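Local atomic coordinates of flagellar biosynthesis protein FlaG (Helicobacter pylori, PDB entry 6JSX), a protein that belongs to the FlaG family of flagellar proteins and probably takes part in flagellar biosynthesis. Residues R65-I68 with G69-D73. Residues are numbered along the deposited sequence; the frame is centred on the assembly and turned at random.
Sequences RDVI and GIIFD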
ATOM      1  N   ARG A  65      -6.967  -5.549   6.446  1.00 72.44           N
ATOM      2  CA  ARG A  65      -8.160  -4.994   7.079  1.00 78.17           C
ATOM      3  C   ARG A  65      -8.196  -5.284   8.580  1.00 79.08           C
ATOM      4  O   ARG A  65      -8.467  -4.396   9.392  1.00 79.44           O
ATOM      5  CB  ARG A  65      -9.439  -5.520   6.423  1.00 82.15           C
ATOM      6  CG  ARG A  65     -10.671  -5.298   7.289  1.00 87.29           C
ATOM      7  CD  ARG A  65     -11.967  -5.337   6.507  1.00 94.20           C
ATOM      8  NE  ARG A  65     -13.009  -4.585   7.202  1.00102.03           N
ATOM      9  CZ  ARG A  65     -13.933  -5.126   7.991  1.00109.49           C
ATOM     10  NH1 ARG A  65     -13.965  -6.441   8.179  1.00114.16           N
ATOM     11  NH2 ARG A  65     -14.836  -4.351   8.584  1.00109.92           N
ATOM     12  N   ASP A  66      -7.915  -6.529   8.939  1.00 72.86           N
ATOM     13  CA  ASP A  66      -7.934  -6.944  10.334  1.00 69.98           C
ATOM     14  C   ASP A  66      -6.725  -6.457  11.128  1.00 67.24           C
ATOM     15  O   ASP A  66      -6.833  -6.179  12.317  1.00 75.11           O
ATOM     16  CB  ASP A  66      -8.057  -8.456  10.410  1.00 80.87           C
ATOM     17  CG  ASP A  66      -9.254  -8.961   9.648  1.00 93.42           C
ATOM     18  OD1 ASP A  66     -10.381  -8.859  10.189  1.00 94.38           O
ATOM     19  OD2 ASP A  66      -9.068  -9.434   8.501  1.00 97.44           O
ATOM     20  N   VAL A  67      -5.575  -6.357  10.478  1.00 66.03           N
ATOM     21  CA  VAL A  67      -4.407  -5.793  11.137  1.00 68.92           C
ATOM     22  C   VAL A  67      -4.683  -4.329  11.452  1.00 73.02           C
ATOM     23  O   VAL A  67      -4.505  -3.886  12.587  1.00 75.67           O
ATOM     24  CB  VAL A  67      -3.145  -5.940  10.278  1.00 68.23           C
ATOM     25  CG1 VAL A  67      -2.030  -5.050  10.804  1.00 66.83           C
ATOM     26  CG2 VAL A  67      -2.708  -7.396  10.245  1.00 67.15           C
ATOM     27  N   ILE A  68      -5.154  -3.593  10.449  1.00 72.67           N
ATOM     28  CA  ILE A  68      -5.540  -2.191  10.621  1.00 66.14           C
ATOM     29  C   ILE A  68      -6.643  -2.013  11.679  1.00 57.78           C
ATOM     30  O   ILE A  68      -6.683  -1.016  12.405  1.00 55.53           O
ATOM     31  CB  ILE A  68      -5.953  -1.559   9.268  1.00 62.27           C
ATOM     32  CG1 ILE A  68      -4.737  -1.463   8.342  1.00 60.74           C
ATOM     33  CG2 ILE A  68      -6.529  -0.181   9.463  1.00 59.33           C
ATOM     34  CD1 ILE A  68      -5.039  -0.868   6.977  1.00 62.49           C
ATOM     35  N   GLY A  69      -7.522  -2.996  11.782  1.00 50.07           N
ATOM     36  CA  GLY A  69      -8.554  -2.963  12.792  1.00 52.12           C
ATOM     37  C   GLY A  69      -7.959  -2.959  14.181  1.00 62.14           C
ATOM     38  O   GLY A  69      -8.206  -2.040  14.956  1.00 69.26           O
ATOM     39  N   ILE A  70      -7.161  -3.977  14.496  1.00 62.72           N
ATOM     40  CA  ILE A  70      -6.603  -4.134  15.842  1.00 70.78           C
ATOM     41  C   ILE A  70      -5.612  -3.012  16.192  1.00 68.90           C
ATOM     42  O   ILE A  70      -5.544  -2.552  17.337  1.00 68.25           O
ATOM     43  CB  ILE A  70      -5.949  -5.526  16.027  1.00 80.92           C
ATOM     44  CG1 ILE A  70      -7.011  -6.618  15.943  1.00 83.04           C
ATOM     45  CG2 ILE A  70      -5.250  -5.629  17.370  1.00 86.85           C
ATOM     46  CD1 ILE A  70      -8.062  -6.510  17.027  1.00 85.66           C
ATOM     47  N   ILE A  71      -4.863  -2.554  15.197  1.00 58.94           N
ATOM     48  CA  ILE A  71      -3.943  -1.457  15.419  1.00 62.39           C
ATOM     49  C   ILE A  71      -4.639  -0.100  15.598  1.00 65.95           C
ATOM     50  O   ILE A  71      -4.261   0.661  16.485  1.00 66.40           O
ATOM     51  CB  ILE A  71      -2.867  -1.377  14.312  1.00 66.60           C
ATOM     52  CG1 ILE A  71      -2.096  -2.694  14.212  1.00 72.80           C
ATOM     53  CG2 ILE A  71      -1.888  -0.261  14.597  1.00 57.68           C
ATOM     54  CD1 ILE A  71      -0.950  -2.661  13.208  1.00 65.47           C
ATOM     55  N   PHE A  72      -5.652   0.211  14.785  1.00 73.05           N
ATOM     56  CA  PHE A  72      -6.228   1.568  14.808  1.00 74.18           C
ATOM     57  C   PHE A  72      -7.691   1.716  15.237  1.00 80.68           C
ATOM     58  O   PHE A  72      -8.218   2.831  15.242  1.00 86.24           O
ATOM     59  CB  PHE A  72      -6.056   2.258  13.452  1.00 70.23           C
ATOM     60  CG  PHE A  72      -4.646   2.272  12.950  1.00 72.65           C
ATOM     61  CD1 PHE A  72      -3.758   3.252  13.364  1.00 72.39           C
ATOM     62  CD2 PHE A  72      -4.205   1.308  12.050  1.00 78.18           C
ATOM     63  CE1 PHE A  72      -2.444   3.264  12.898  1.00 71.10           C
ATOM     64  CE2 PHE A  72      -2.889   1.313  11.573  1.00 76.53           C
ATOM     65  CZ  PHE A  72      -2.009   2.295  12.002  1.00 70.57           C
ATOM     66  N   ASP A  73      -8.357   0.622  15.590  1.00 89.75           N
ATOM     67  CA  ASP A  73      -9.793   0.692  15.892  1.00 97.27           C
ATOM     68  C   ASP A  73     -10.161   0.202  17.302  1.00 83.90           C
ATOM     69  O   ASP A  73      -9.606  -0.778  17.806  1.00 74.90           O
ATOM     70  CB  ASP A  73     -10.602  -0.045  14.812  1.00113.31           C
ATOM     71  CG  ASP A  73     -12.010  -0.394  15.257  1.00134.21           C
ATOM     72  OD1 ASP A  73     -12.691   0.471  15.856  1.00142.92           O
ATOM     73  OD2 ASP A  73     -12.437  -1.543  15.006  1.00139.09           O
TER
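Ile68 and Phe72 meet one helical turn apart near the C-terminal end of helix 54-72. In Ile68 a chi1 of -67° sets CG1 beside the backbone N and leaves CG2 opposite that N, as the branch nearer the ring; this methyl lies 3.8 Å from CD2 of Phe72, the two side chains meeting at a slant. The carbonyl oxygen of Ile68 accepts a hydrogen bond from Phe72 N at 2.9 Å and also sits at the edge of the ring, near its plane, 3.4 Å from CD2. One face of the ring is covered from within the same turn: CG2 of Ile71 stands over its centre, 3.5 Å above the plane, as a CH-pi contact. Val67 and Ile71 form a second apolar pair, lying side by side and pointing the same way, with CG1 of Val67 3.6 Å from CD1 of Ile71. In the backbone of the same turn Ile71 N donates to Val67 O at 3.0 Å. Gly69, buried and without a side chain, donates its N to the oxygen of Arg65 at 2.9 Å, and Ile70 N donates to Asp66 O. The i to i+4 series continues with Asp73 N to Gly69 O, although the backbone at Phe72 departs from helical angles (phi -117°). Arg65 of the second subunit packs against Ile68 and forms a salt bridge with Asp73, while Arg65 of this chain lies on Gly69 of the second subunit. This final part of helix 54-72, which follows strand 47-53 of the three-stranded antiparallel sheet, also meets helix 4-21 of the second subunit, whose Lys6 packs on Ile71 and Phe72.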